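Local coordinates for protein p-nitrophenyl phosphatase (Pho2) (Archaeoglobus fulgidus, PDB 3QGM) that probably removes phosphate groups from phosphomonoesters as a metal-dependent hydrolase of the haloacid dehalogenase superfamily, and binds a calcium ion, probably at the active site, at residues 82-87 with 91-96; 100-105 with 110-115; 119-124 with 139-144; 132-137 with 166-171; 172-175 with 179-182. One frame throughout, in Å; residues are numbered along the deposited sequence.

From the N terminus, interaction 1 closes the short loop between helix 76-87 and strand 92-95. Interaction 2 follows in series and closes the turn from helix 99-107 into strand 111-112, adding the next strand to the same parallel sheet. Interactions 3 and 4 cross: their segments alternate in the order 119-124, 132-137, 139-144 and 166-171, so helix 131-143 is fixed both to strand 120-123 and to helix 167-177. Interaction 5 comes last and closes the end of helix 167-177 onto the loop leading to strand 183-184. Interactions 1 to 3 seat helices on the five-stranded sheet; 4 and 5 join helix to helix and helix to loop on one face, all away from the calcium site.

Interaction 1: residues 82-87 with 91-96; sequences RFIARE and AKVFTT
Ile84 meets Ala91 and Val93 with a single branch, the methyl CG2. Its CG2 lies 4.1 Å from Ala91 CB and 4.4 Å from Val93 CG1. Because Ala91 CB and Val93 CG1 are themselves 4.5 Å apart, the three methyls form a nearly equilateral triangle, with the isoleucine methyl set over the gap between the other two. Ile84 CB starts out toward the strand. Ala91 and Val93, two positions apart on one side of an extended chain, both point back toward the helix; Lys92, between them, points away. The isoleucine rotamer explains which branch is used: with chi1 at -60°, CG2 stands anti to the backbone N and leads toward Ala91, while the CG1-CD1 arm runs on alongside the sheet. That side chain also touches Tyr120 and Val122 of the neighbouring strand 120-123, so helix 76-87 spans two strands. At the end of the same helix, Glu87 makes a salt bridge with Arg146 through OE2. Only about 95 Å² is buried between the two segments, and no hydrogen bond crosses between them. The chemistry is therefore that of contact between buried methyl groups at ordinary van der Waals separations, consistent with apolar packing of the helix against the sheet, with no directional bond to fix the orientation.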
# COMPACT_ATOMS: atom_id res chain seq x y z
N ARG A 82 25.01 5.50 1.35
CA ARG A 82 26.04 6.04 2.26
C ARG A 82 25.57 6.21 3.72
O ARG A 82 26.34 5.96 4.64
CB ARG A 82 26.54 7.39 1.73
CG ARG A 82 27.16 7.29 0.37
CD ARG A 82 28.43 6.49 0.27
NE ARG A 82 28.68 6.14 -1.14
CZ ARG A 82 29.85 5.79 -1.67
NH1 ARG A 82 30.97 5.76 -0.92
NH2 ARG A 82 29.91 5.51 -2.98
N PHE A 83 24.32 6.61 3.92
CA PHE A 83 23.73 6.62 5.25
C PHE A 83 23.87 5.24 5.94
O PHE A 83 24.26 5.12 7.08
CB PHE A 83 22.25 7.08 5.17
CG PHE A 83 21.56 7.11 6.50
CD1 PHE A 83 21.52 8.28 7.25
CD2 PHE A 83 21.03 5.95 7.04
CE1 PHE A 83 20.94 8.28 8.55
CE2 PHE A 83 20.43 5.94 8.30
CZ PHE A 83 20.40 7.10 9.06
N ILE A 84 23.53 4.17 5.24
CA ILE A 84 23.62 2.86 5.83
C ILE A 84 25.07 2.45 6.14
O ILE A 84 25.37 1.90 7.20
CB ILE A 84 22.92 1.84 4.94
CG1 ILE A 84 21.44 2.25 4.80
CG2 ILE A 84 23.08 0.45 5.51
CD1 ILE A 84 20.53 1.37 3.90
N ALA A 85 25.93 2.67 5.16
CA ALA A 85 27.32 2.26 5.20
C ALA A 85 28.06 2.92 6.38
O ALA A 85 28.90 2.28 7.05
CB ALA A 85 27.96 2.64 3.89
N ARG A 86 27.76 4.19 6.60
CA ARG A 86 28.31 4.92 7.75
C ARG A 86 27.84 4.33 9.06
O ARG A 86 28.61 4.17 9.99
CB ARG A 86 27.89 6.37 7.71
CG ARG A 86 28.64 7.08 6.67
CD ARG A 86 28.12 8.43 6.52
NE ARG A 86 28.57 9.03 5.28
CZ ARG A 86 28.06 10.15 4.80
NH1 ARG A 86 27.07 10.76 5.44
NH2 ARG A 86 28.54 10.65 3.67
N GLU A 87 26.56 4.00 9.10
CA GLU A 87 25.99 3.38 10.26
C GLU A 87 26.56 1.99 10.52
O GLU A 87 26.75 1.60 11.65
CB GLU A 87 24.47 3.24 10.04
CG GLU A 87 23.68 3.80 11.12
CD GLU A 87 22.19 3.67 10.88
OE1 GLU A 87 21.71 2.61 10.44
OE2 GLU A 87 21.52 4.65 11.20
N ALA A 91 27.11 -3.56 5.80
CA ALA A 91 25.83 -4.12 6.25
C ALA A 91 25.19 -4.99 5.15
O ALA A 91 25.39 -4.73 3.96
CB ALA A 91 24.87 -3.02 6.72
N LYS A 92 24.48 -6.02 5.59
CA LYS A 92 23.73 -6.91 4.71
C LYS A 92 22.33 -6.29 4.51
O LYS A 92 21.62 -6.01 5.48
CB LYS A 92 23.58 -8.32 5.31
CG LYS A 92 24.86 -9.14 5.54
CD LYS A 92 24.43 -10.54 6.13
CE LYS A 92 25.59 -11.39 6.52
NZ LYS A 92 26.58 -10.53 7.18
N VAL A 93 21.99 -6.03 3.26
CA VAL A 93 20.81 -5.32 2.88
C VAL A 93 19.95 -6.12 1.89
O VAL A 93 20.48 -6.88 1.04
CB VAL A 93 21.16 -3.92 2.26
CG1 VAL A 93 22.05 -3.12 3.18
CG2 VAL A 93 21.84 -4.05 0.90
N PHE A 94 18.64 -5.96 2.02
CA PHE A 94 17.64 -6.42 1.05
C PHE A 94 16.87 -5.17 0.62
O PHE A 94 16.48 -4.34 1.46
CB PHE A 94 16.72 -7.46 1.65
CG PHE A 94 15.51 -7.74 0.80
CD1 PHE A 94 15.59 -8.60 -0.27
CD2 PHE A 94 14.34 -7.06 1.02
CE1 PHE A 94 14.50 -8.83 -1.07
CE2 PHE A 94 13.24 -7.27 0.21
CZ PHE A 94 13.33 -8.16 -0.85
N THR A 95 16.74 -5.01 -0.68
CA THR A 95 16.04 -3.87 -1.26
C THR A 95 14.88 -4.27 -2.21
O THR A 95 14.95 -5.31 -2.87
CB THR A 95 16.99 -2.96 -1.98
OG1 THR A 95 16.30 -1.80 -2.37
CG2 THR A 95 17.61 -3.69 -3.25
N THR A 96 13.84 -3.43 -2.24
CA THR A 96 12.74 -3.58 -3.18
C THR A 96 13.05 -2.82 -4.48
O THR A 96 12.28 -2.86 -5.43
CB THR A 96 11.42 -3.00 -2.63
OG1 THR A 96 11.58 -1.60 -2.34
CG2 THR A 96 10.98 -3.71 -1.35

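Interaction 2: residues 100-105 with 110-115; sequences GLIEEL and LEIVDY
Leu105 and Leu110 are joined by their backbones where helix 99-107 gives way to the chain entering strand 111-112. Their CA atoms are 5.5 Å apart, and Leu110 N donates to Leu105 O over 3.1 Å. The bond spans five residues and is somewhat bent, with 144° at the hydrogen; the donor is tilted 19° from the carbonyl plane. Leu110 then lays its own side chain beside the same oxygen, Leu110 CB standing 3.3 Å from Leu105 O. Its chi1 of -55° keeps CG beside the backbone N, and CG stays near that carbonyl oxygen. The two leucine side chains approach at a slant, and Leu105 CD2 sits only 3.5 Å from Leu110 CD1, closer than carbon atoms normally pack. Ile112, two residues farther along, uses the end of its chain: Ile112 CD1 is 3.9 Å from both Leu105 CB and Leu105 CD1, the side chains crossing at about a right angle. A looser contact places Ile102 CG2 4.4 Å from Ile112 CG1, one helical turn before Leu105. Ile112 also packs on Val93, and Leu110 on Ile84 of helix 76-87. This is the return leg of the beta-alpha-beta unit formed by strand 92-95, helix 99-107 and strand 111-112. The 221 Å² buried between the segments comes from Ile102, Leu105, Leu110 and Ile112. Chemically, one hydrogen bond ties the two backbones directly, while aliphatic groups make the side-chain contacts.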
# COMPACT_ATOMS: atom_id res chain seq x y z
N GLY A 100 19.65 0.98 -10.19
CA GLY A 100 20.43 2.12 -9.78
C GLY A 100 20.55 2.24 -8.27
O GLY A 100 21.57 2.73 -7.78
N LEU A 101 19.52 1.80 -7.53
CA LEU A 101 19.66 1.75 -6.09
C LEU A 101 20.61 0.64 -5.65
O LEU A 101 21.51 0.87 -4.81
CB LEU A 101 18.32 1.58 -5.43
CG LEU A 101 18.33 1.46 -3.92
CD1 LEU A 101 19.07 2.61 -3.21
CD2 LEU A 101 16.85 1.37 -3.42
N ILE A 102 20.44 -0.53 -6.25
CA ILE A 102 21.29 -1.69 -5.96
C ILE A 102 22.74 -1.29 -6.23
O ILE A 102 23.62 -1.61 -5.46
CB ILE A 102 20.90 -2.86 -6.86
CG1 ILE A 102 19.47 -3.38 -6.52
CG2 ILE A 102 21.93 -3.96 -6.76
CD1 ILE A 102 18.96 -4.43 -7.48
N GLU A 103 22.97 -0.63 -7.35
CA GLU A 103 24.30 -0.15 -7.71
C GLU A 103 24.90 0.69 -6.60
O GLU A 103 26.07 0.48 -6.25
CB GLU A 103 24.28 0.65 -9.01
CG GLU A 103 25.67 0.90 -9.59
CD GLU A 103 25.78 0.67 -11.08
OE1 GLU A 103 24.87 1.00 -11.86
OE2 GLU A 103 26.80 0.11 -11.45
N GLU A 104 24.15 1.69 -6.09
CA GLU A 104 24.69 2.60 -5.09
C GLU A 104 24.89 1.85 -3.79
O GLU A 104 25.84 2.07 -3.07
CB GLU A 104 23.77 3.82 -4.88
CG GLU A 104 23.72 4.78 -6.08
CD GLU A 104 25.06 5.55 -6.32
OE1 GLU A 104 25.93 5.52 -5.44
OE2 GLU A 104 25.22 6.23 -7.36
N LEU A 105 24.00 0.92 -3.51
CA LEU A 105 24.20 0.07 -2.34
C LEU A 105 25.53 -0.70 -2.43
O LEU A 105 26.27 -0.74 -1.46
CB LEU A 105 23.04 -0.88 -2.15
CG LEU A 105 21.71 -0.28 -1.68
CD1 LEU A 105 20.70 -1.35 -1.86
CD2 LEU A 105 21.72 0.25 -0.18
N LEU A 110 28.08 -2.13 0.66
CA LEU A 110 27.06 -2.98 1.29
C LEU A 110 26.93 -4.34 0.58
O LEU A 110 27.30 -4.48 -0.57
CB LEU A 110 25.70 -2.28 1.36
CG LEU A 110 25.76 -0.91 2.07
CD1 LEU A 110 24.47 -0.05 1.91
CD2 LEU A 110 26.21 -1.05 3.56
N GLU A 111 26.40 -5.32 1.28
CA GLU A 111 26.25 -6.67 0.75
C GLU A 111 24.77 -6.97 0.52
O GLU A 111 23.99 -6.94 1.48
CB GLU A 111 26.83 -7.67 1.75
CG GLU A 111 26.74 -9.14 1.30
CD GLU A 111 27.29 -10.15 2.33
OE1 GLU A 111 27.84 -9.74 3.37
OE2 GLU A 111 27.13 -11.37 2.10
N ILE A 112 24.41 -7.30 -0.72
CA ILE A 112 23.04 -7.58 -1.09
C ILE A 112 22.69 -9.02 -0.78
O ILE A 112 23.29 -9.95 -1.33
CB ILE A 112 22.75 -7.29 -2.57
CG1 ILE A 112 23.25 -5.90 -2.99
CG2 ILE A 112 21.22 -7.40 -2.87
CD1 ILE A 112 22.58 -4.77 -2.27
N VAL A 113 21.71 -9.23 0.10
CA VAL A 113 21.37 -10.58 0.50
C VAL A 113 19.86 -10.84 0.39
O VAL A 113 19.06 -9.94 0.05
CB VAL A 113 21.88 -10.85 1.94
CG1 VAL A 113 23.42 -10.70 1.98
CG2 VAL A 113 21.21 -9.88 2.95
N ASP A 114 19.47 -12.07 0.71
CA ASP A 114 18.07 -12.44 0.70
C ASP A 114 17.37 -11.74 1.85
O ASP A 114 18.01 -11.32 2.81
CB ASP A 114 17.92 -13.96 0.86
CG ASP A 114 18.60 -14.73 -0.23
OD1 ASP A 114 18.89 -14.14 -1.30
OD2 ASP A 114 18.86 -15.93 -0.04
N TYR A 115 16.05 -11.61 1.74
CA TYR A 115 15.25 -10.87 2.70
C TYR A 115 15.36 -11.42 4.11
O TYR A 115 15.32 -10.65 5.06
CB TYR A 115 13.76 -10.84 2.26
CG TYR A 115 13.01 -12.16 2.42
CD1 TYR A 115 12.97 -13.11 1.38
CD2 TYR A 115 12.38 -12.48 3.60
CE1 TYR A 115 12.27 -14.33 1.55
CE2 TYR A 115 11.71 -13.68 3.76
CZ TYR A 115 11.65 -14.59 2.74
OH TYR A 115 10.98 -15.76 2.96

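Interaction 3: residues 119-124 with 139-144; sequences EYLVVG and RACLRG
Leu121 turns both of its methyls onto Ala140 and Cys141 through two torsions: chi1 of 169° places CG opposite the backbone N, and chi2 of 58° then splays the fork so that one prong goes to each helix residue. Leu121 CD2 reaches Cys141 CB at 3.8 Å and comes within 4.0 Å of Cys141 N, whereas Leu121 CD1 lies 4.2 Å from Ala140 CB. Cys141 takes part mainly through CB; its SG lies farther from the leucine. The CA atoms of Leu121 and Ala140 are 6.5 Å apart, a close approach of strand and helix at which the one-carbon side chain of alanine faces the leucine. No hydrogen bond crosses the contact. Just beyond, the helix ends in a Schellman motif: Gly144, at a positive phi of 89°, sends its N to Cys141 O at 3.0 Å and, weakly, to Ala140 O. Strand 120-123 and helix 131-143 are the first two elements of a beta-alpha-beta unit completed by strand 146-149, to which Leu121 is hydrogen-bonded through its backbone. Tyr120 and Val122 face helix 76-87 on the other side of the sheet, Val123 packs against helix 167-177, and the outer side of helix 131-143 meets the second subunit, where Arg139 pairs with Asp160 of that chain.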
# COMPACT_ATOMS: atom_id res chain seq x y z
N GLU A 119 20.13 -7.37 7.43
CA GLU A 119 20.03 -6.50 8.59
C GLU A 119 19.27 -5.21 8.28
O GLU A 119 18.80 -4.55 9.20
CB GLU A 119 21.40 -6.09 9.11
CG GLU A 119 22.51 -7.11 8.89
CD GLU A 119 23.88 -6.45 9.07
OE1 GLU A 119 23.98 -5.62 10.01
OE2 GLU A 119 24.81 -6.73 8.26
N TYR A 120 19.20 -4.81 7.01
CA TYR A 120 18.47 -3.62 6.61
C TYR A 120 17.48 -3.95 5.50
O TYR A 120 17.82 -4.67 4.54
CB TYR A 120 19.41 -2.53 6.09
CG TYR A 120 20.22 -1.77 7.13
CD1 TYR A 120 21.31 -2.36 7.77
CD2 TYR A 120 19.89 -0.44 7.48
CE1 TYR A 120 22.05 -1.65 8.75
CE2 TYR A 120 20.61 0.26 8.46
CZ TYR A 120 21.69 -0.35 9.07
OH TYR A 120 22.42 0.34 9.98
N LEU A 121 16.28 -3.39 5.64
CA LEU A 121 15.32 -3.32 4.58
C LEU A 121 15.41 -1.94 3.94
O LEU A 121 15.25 -0.94 4.62
CB LEU A 121 13.89 -3.60 5.14
CG LEU A 121 12.68 -3.31 4.22
CD1 LEU A 121 12.78 -4.13 2.90
CD2 LEU A 121 11.29 -3.53 5.03
N VAL A 122 15.66 -1.89 2.64
CA VAL A 122 15.82 -0.67 1.89
C VAL A 122 14.70 -0.58 0.83
O VAL A 122 14.61 -1.40 -0.07
CB VAL A 122 17.22 -0.61 1.23
CG1 VAL A 122 17.47 0.72 0.55
CG2 VAL A 122 18.29 -0.86 2.30
N VAL A 123 13.80 0.36 1.02
CA VAL A 123 12.62 0.44 0.19
C VAL A 123 12.86 1.55 -0.79
O VAL A 123 13.12 2.66 -0.40
CB VAL A 123 11.37 0.71 1.07
CG1 VAL A 123 10.28 1.31 0.23
CG2 VAL A 123 10.90 -0.59 1.77
N GLY A 124 12.86 1.23 -2.06
CA GLY A 124 12.86 2.21 -3.14
C GLY A 124 11.82 1.74 -4.17
O GLY A 124 11.48 0.55 -4.22
N ARG A 139 7.86 -9.74 4.77
CA ARG A 139 8.52 -10.62 5.75
C ARG A 139 9.70 -9.92 6.42
O ARG A 139 9.88 -10.04 7.63
CB ARG A 139 8.92 -11.93 5.08
CG ARG A 139 7.66 -12.70 4.65
CD ARG A 139 8.01 -13.99 3.94
NE ARG A 139 6.85 -14.72 3.53
CZ ARG A 139 6.87 -15.81 2.77
NH1 ARG A 139 8.03 -16.32 2.35
NH2 ARG A 139 5.72 -16.40 2.47
N ALA A 140 10.48 -9.15 5.67
CA ALA A 140 11.57 -8.35 6.26
C ALA A 140 11.09 -7.34 7.30
O ALA A 140 11.68 -7.13 8.39
CB ALA A 140 12.34 -7.64 5.13
N CYS A 141 9.98 -6.71 6.98
CA CYS A 141 9.44 -5.69 7.82
C CYS A 141 8.92 -6.32 9.16
O CYS A 141 9.22 -5.82 10.24
CB CYS A 141 8.35 -4.99 7.02
SG CYS A 141 7.79 -3.51 7.69
N LEU A 142 8.24 -7.46 9.06
CA LEU A 142 7.76 -8.23 10.20
C LEU A 142 8.90 -8.84 11.05
O LEU A 142 8.71 -9.02 12.24
CB LEU A 142 6.83 -9.38 9.77
CG LEU A 142 5.40 -9.06 9.29
CD1 LEU A 142 4.86 -10.30 8.64
CD2 LEU A 142 4.50 -8.62 10.45
N ARG A 143 10.05 -9.15 10.45
CA ARG A 143 11.22 -9.55 11.25
C ARG A 143 11.73 -8.42 12.13
O ARG A 143 12.44 -8.64 13.08
CB ARG A 143 12.38 -10.02 10.38
CG ARG A 143 12.25 -11.41 9.85
CD ARG A 143 13.45 -11.64 8.93
NE ARG A 143 14.66 -11.51 9.71
CZ ARG A 143 15.81 -11.05 9.27
NH1 ARG A 143 15.99 -10.65 7.99
NH2 ARG A 143 16.80 -11.00 10.12
N GLY A 144 11.41 -7.19 11.78
CA GLY A 144 11.71 -6.05 12.64
C GLY A 144 13.08 -5.44 12.41
O GLY A 144 13.53 -4.60 13.18

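Interaction 4: residues 132-137 with 166-171; sequences ELMTKA and TGMIIG
Apolar contacts connect Met134 with Met168 and Ile169, and no hydrogen bond crosses between the helices. Residues 134 and 168 are selenomethionines in this crystal. Met134 CE lies 4.2 Å from Met168 SE, and Met134 SE lies 4.4 Å from Ile169 CG2; Met134 was modelled in two conformers, so these distances hold for one of them and are less certain. In that copy its chain bends beyond CG (chi2 77°), carrying SE and CE toward helix 167-177. The nearest CA atoms, those of Met134 and Ile169, are 7.9 Å apart, and at this spacing the long selenomethionine side chain bridges the helices.

Electrostatic pairing is confined to one helix: Lys136 NZ forms a salt bridge with Glu132 OE2 at 3.0 Å, one turn earlier, on the side turned from the contact.

The methionines also reach the dimer interface: Met134 packs on Met168 of the second subunit, and Met168 on Met134 of that chain. Within the subunit, helix 131-143 and helix 167-177 share one face of the parallel sheet, where Leu133 rests on Phe94 of strand 92-95 and Ile169 on Val123 of strand 120-123.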
# COMPACT_ATOMS: atom_id res chain seq x y z
N GLU A 132 5.78 -11.32 -5.31
CA GLU A 132 6.91 -11.99 -4.65
C GLU A 132 7.77 -10.96 -3.96
O GLU A 132 8.11 -11.13 -2.79
CB GLU A 132 7.76 -12.82 -5.64
CG GLU A 132 9.19 -13.11 -5.11
CD GLU A 132 9.97 -14.18 -5.91
OE1 GLU A 132 10.07 -14.07 -7.15
OE2 GLU A 132 10.47 -15.13 -5.25
N LEU A 133 8.10 -9.87 -4.65
CA LEU A 133 8.93 -8.84 -4.01
C LEU A 133 8.18 -8.18 -2.82
O LEU A 133 8.81 -7.89 -1.77
CB LEU A 133 9.35 -7.80 -5.04
CG LEU A 133 10.47 -6.85 -4.72
CD1 LEU A 133 11.64 -7.57 -4.01
CD2 LEU A 133 10.92 -6.24 -6.06
N MSE A 134 6.87 -7.99 -2.93
CA MSE A 134 6.13 -7.42 -1.79
C MSE A 134 6.07 -8.40 -0.62
O MSE A 134 6.10 -7.98 0.52
CB MSE A 134 4.73 -6.96 -2.18
CG MSE A 134 4.04 -6.26 -1.03
SE MSE A 134 4.68 -4.45 -0.79
CE MSE A 134 3.92 -3.74 -2.43
N THR A 135 5.98 -9.69 -0.91
CA THR A 135 6.03 -10.71 0.13
C THR A 135 7.34 -10.62 0.87
O THR A 135 7.37 -10.67 2.11
CB THR A 135 5.85 -12.12 -0.46
OG1 THR A 135 4.55 -12.25 -1.00
CG2 THR A 135 6.03 -13.21 0.55
N LYS A 136 8.43 -10.49 0.13
CA LYS A 136 9.75 -10.43 0.77
C LYS A 136 9.89 -9.22 1.69
O LYS A 136 10.42 -9.33 2.78
CB LYS A 136 10.87 -10.45 -0.26
CG LYS A 136 10.94 -11.77 -1.10
CD LYS A 136 12.22 -11.78 -1.91
CE LYS A 136 12.56 -13.18 -2.45
NZ LYS A 136 12.39 -13.21 -3.92
N ALA A 137 9.40 -8.07 1.23
CA ALA A 137 9.43 -6.81 1.99
C ALA A 137 8.59 -6.96 3.23
O ALA A 137 9.03 -6.62 4.31
CB ALA A 137 8.88 -5.64 1.13
N THR A 166 7.59 5.70 -4.48
CA THR A 166 8.11 4.86 -3.44
C THR A 166 7.14 4.76 -2.26
O THR A 166 7.10 3.74 -1.56
CB THR A 166 9.44 5.43 -2.95
OG1 THR A 166 10.36 5.46 -4.06
CG2 THR A 166 9.98 4.56 -1.79
N GLY A 167 6.34 5.80 -2.07
CA GLY A 167 5.36 5.82 -0.99
C GLY A 167 4.30 4.74 -1.11
O GLY A 167 3.63 4.38 -0.14
N MSE A 168 4.15 4.21 -2.30
CA MSE A 168 3.27 3.10 -2.46
C MSE A 168 3.70 1.89 -1.62
O MSE A 168 2.84 1.23 -0.98
CB MSE A 168 3.17 2.68 -3.90
CG MSE A 168 2.01 1.76 -4.05
SE MSE A 168 2.68 0.00 -4.02
CE MSE A 168 2.84 0.11 -5.97
N ILE A 169 5.00 1.60 -1.64
CA ILE A 169 5.53 0.45 -0.91
C ILE A 169 5.47 0.81 0.59
O ILE A 169 5.03 0.03 1.41
CB ILE A 169 6.96 0.05 -1.36
CG1 ILE A 169 6.96 -0.39 -2.85
CG2 ILE A 169 7.48 -1.06 -0.47
CD1 ILE A 169 8.31 -0.52 -3.48
N ILE A 170 5.81 2.04 0.93
CA ILE A 170 5.69 2.46 2.32
C ILE A 170 4.29 2.31 2.88
O ILE A 170 4.12 1.86 4.01
CB ILE A 170 6.18 3.91 2.54
CG1 ILE A 170 7.67 4.00 2.22
CG2 ILE A 170 5.92 4.35 3.99
CD1 ILE A 170 8.17 5.42 1.82
N GLY A 171 3.31 2.73 2.10
CA GLY A 171 1.94 2.65 2.50
C GLY A 171 1.46 1.22 2.63
O GLY A 171 0.75 0.87 3.59

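Interaction 5: residues 172-175 with 179-182; sequences ALYW and REPD
The turn from the end of helix 167-177 toward strand 183-184 folds Arg179 and Glu180 back against Tyr174. The CA atoms of Tyr174 and Arg179 are 4.9 Å apart, and Tyr174 CA makes a CH-O contact with Arg179 O at 3.4 Å (133° at the hydrogen). The same oxygen sits at the edge of the tyrosine ring, near its plane, and lies 3.7 Å from Tyr174 CB. Glu180 then runs beside the ring in the same direction: Glu180 CG is 3.8 Å from Tyr174 CD1, while the extended chain carries the carboxylate onward, its plane turned 70° from that of the ring. With CG anti to the backbone N (chi1 170°), the tyrosine ring lies alongside the returning chain. Arg179 sends its side chain the other way. Its NH2 forms a salt bridge with Asp182 OD2 at 2.9 Å, and its NH1 is hydrogen-bonded to the carbonyls of Ile145 and Cys141; Asp182 OD2 also accepts from Tyr147 N. The Arg179-Asp182 pair thus links the loop to the end of helix 131-143, to Ile145 and to strand 146-149. On the dimer side, Tyr174 meets Trp175 of the second subunit. This connection is a helix-to-strand return, as found in alpha/beta folds, here leading to the edge strand of the parallel sheet in what is probably a C2-type cap domain, as in UmpH-like phosphatases.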
# COMPACT_ATOMS: atom_id res chain seq x y z
N ALA A 172 1.86 0.37 1.68
CA ALA A 172 1.51 -1.05 1.76
C ALA A 172 2.05 -1.68 3.06
O ALA A 172 1.32 -2.31 3.77
CB ALA A 172 2.01 -1.81 0.55
N LEU A 173 3.32 -1.47 3.35
CA LEU A 173 3.96 -2.05 4.52
C LEU A 173 3.38 -1.50 5.81
O LEU A 173 3.11 -2.27 6.74
CB LEU A 173 5.47 -1.79 4.46
CG LEU A 173 6.20 -2.52 3.35
CD1 LEU A 173 7.66 -2.09 3.36
CD2 LEU A 173 6.02 -4.07 3.51
N TYR A 174 3.10 -0.20 5.85
CA TYR A 174 2.44 0.44 6.98
C TYR A 174 1.06 -0.18 7.24
O TYR A 174 0.70 -0.49 8.39
CB TYR A 174 2.30 1.98 6.78
CG TYR A 174 1.40 2.56 7.85
CD1 TYR A 174 1.83 2.72 9.15
CD2 TYR A 174 0.07 2.85 7.58
CE1 TYR A 174 0.97 3.23 10.16
CE2 TYR A 174 -0.78 3.32 8.55
CZ TYR A 174 -0.33 3.51 9.83
OH TYR A 174 -1.21 4.01 10.75
N TRP A 175 0.27 -0.31 6.19
CA TRP A 175 -1.05 -0.84 6.40
C TRP A 175 -1.06 -2.26 6.92
O TRP A 175 -1.87 -2.60 7.80
CB TRP A 175 -1.87 -0.73 5.14
CG TRP A 175 -3.29 -0.94 5.31
CD1 TRP A 175 -3.98 -2.09 5.15
CD2 TRP A 175 -4.25 0.08 5.55
NE1 TRP A 175 -5.32 -1.86 5.32
CE2 TRP A 175 -5.52 -0.53 5.54
CE3 TRP A 175 -4.17 1.47 5.73
CZ2 TRP A 175 -6.70 0.18 5.79
CZ3 TRP A 175 -5.31 2.17 5.95
CH2 TRP A 175 -6.58 1.52 5.98
N ARG A 179 4.31 -0.64 10.69
CA ARG A 179 5.62 0.05 10.67
C ARG A 179 5.72 1.09 9.57
O ARG A 179 5.46 0.78 8.39
CB ARG A 179 6.77 -0.94 10.42
CG ARG A 179 6.96 -1.93 11.49
CD ARG A 179 8.27 -2.64 11.30
NE ARG A 179 9.44 -1.79 11.49
CZ ARG A 179 10.69 -2.18 11.20
NH1 ARG A 179 10.94 -3.37 10.68
NH2 ARG A 179 11.70 -1.37 11.40
N GLU A 180 6.14 2.29 9.93
CA GLU A 180 6.66 3.24 8.97
C GLU A 180 8.15 3.04 8.87
O GLU A 180 8.74 2.36 9.72
CB GLU A 180 6.38 4.66 9.43
CG GLU A 180 4.89 4.91 9.58
CD GLU A 180 4.62 6.30 9.97
OE1 GLU A 180 4.69 7.18 9.08
OE2 GLU A 180 4.41 6.51 11.16
N PRO A 181 8.79 3.65 7.88
CA PRO A 181 10.25 3.53 7.88
C PRO A 181 10.90 4.11 9.15
O PRO A 181 10.40 5.12 9.70
CB PRO A 181 10.67 4.34 6.64
CG PRO A 181 9.48 4.27 5.75
CD PRO A 181 8.31 4.39 6.71
N ASP A 182 11.99 3.48 9.61
CA ASP A 182 12.81 4.06 10.71
C ASP A 182 13.43 5.40 10.27
O ASP A 182 13.53 6.35 11.05
CB ASP A 182 13.92 3.06 11.13
CG ASP A 182 13.33 1.74 11.69
OD1 ASP A 182 12.39 1.85 12.51
OD2 ASP A 182 13.78 0.63 11.35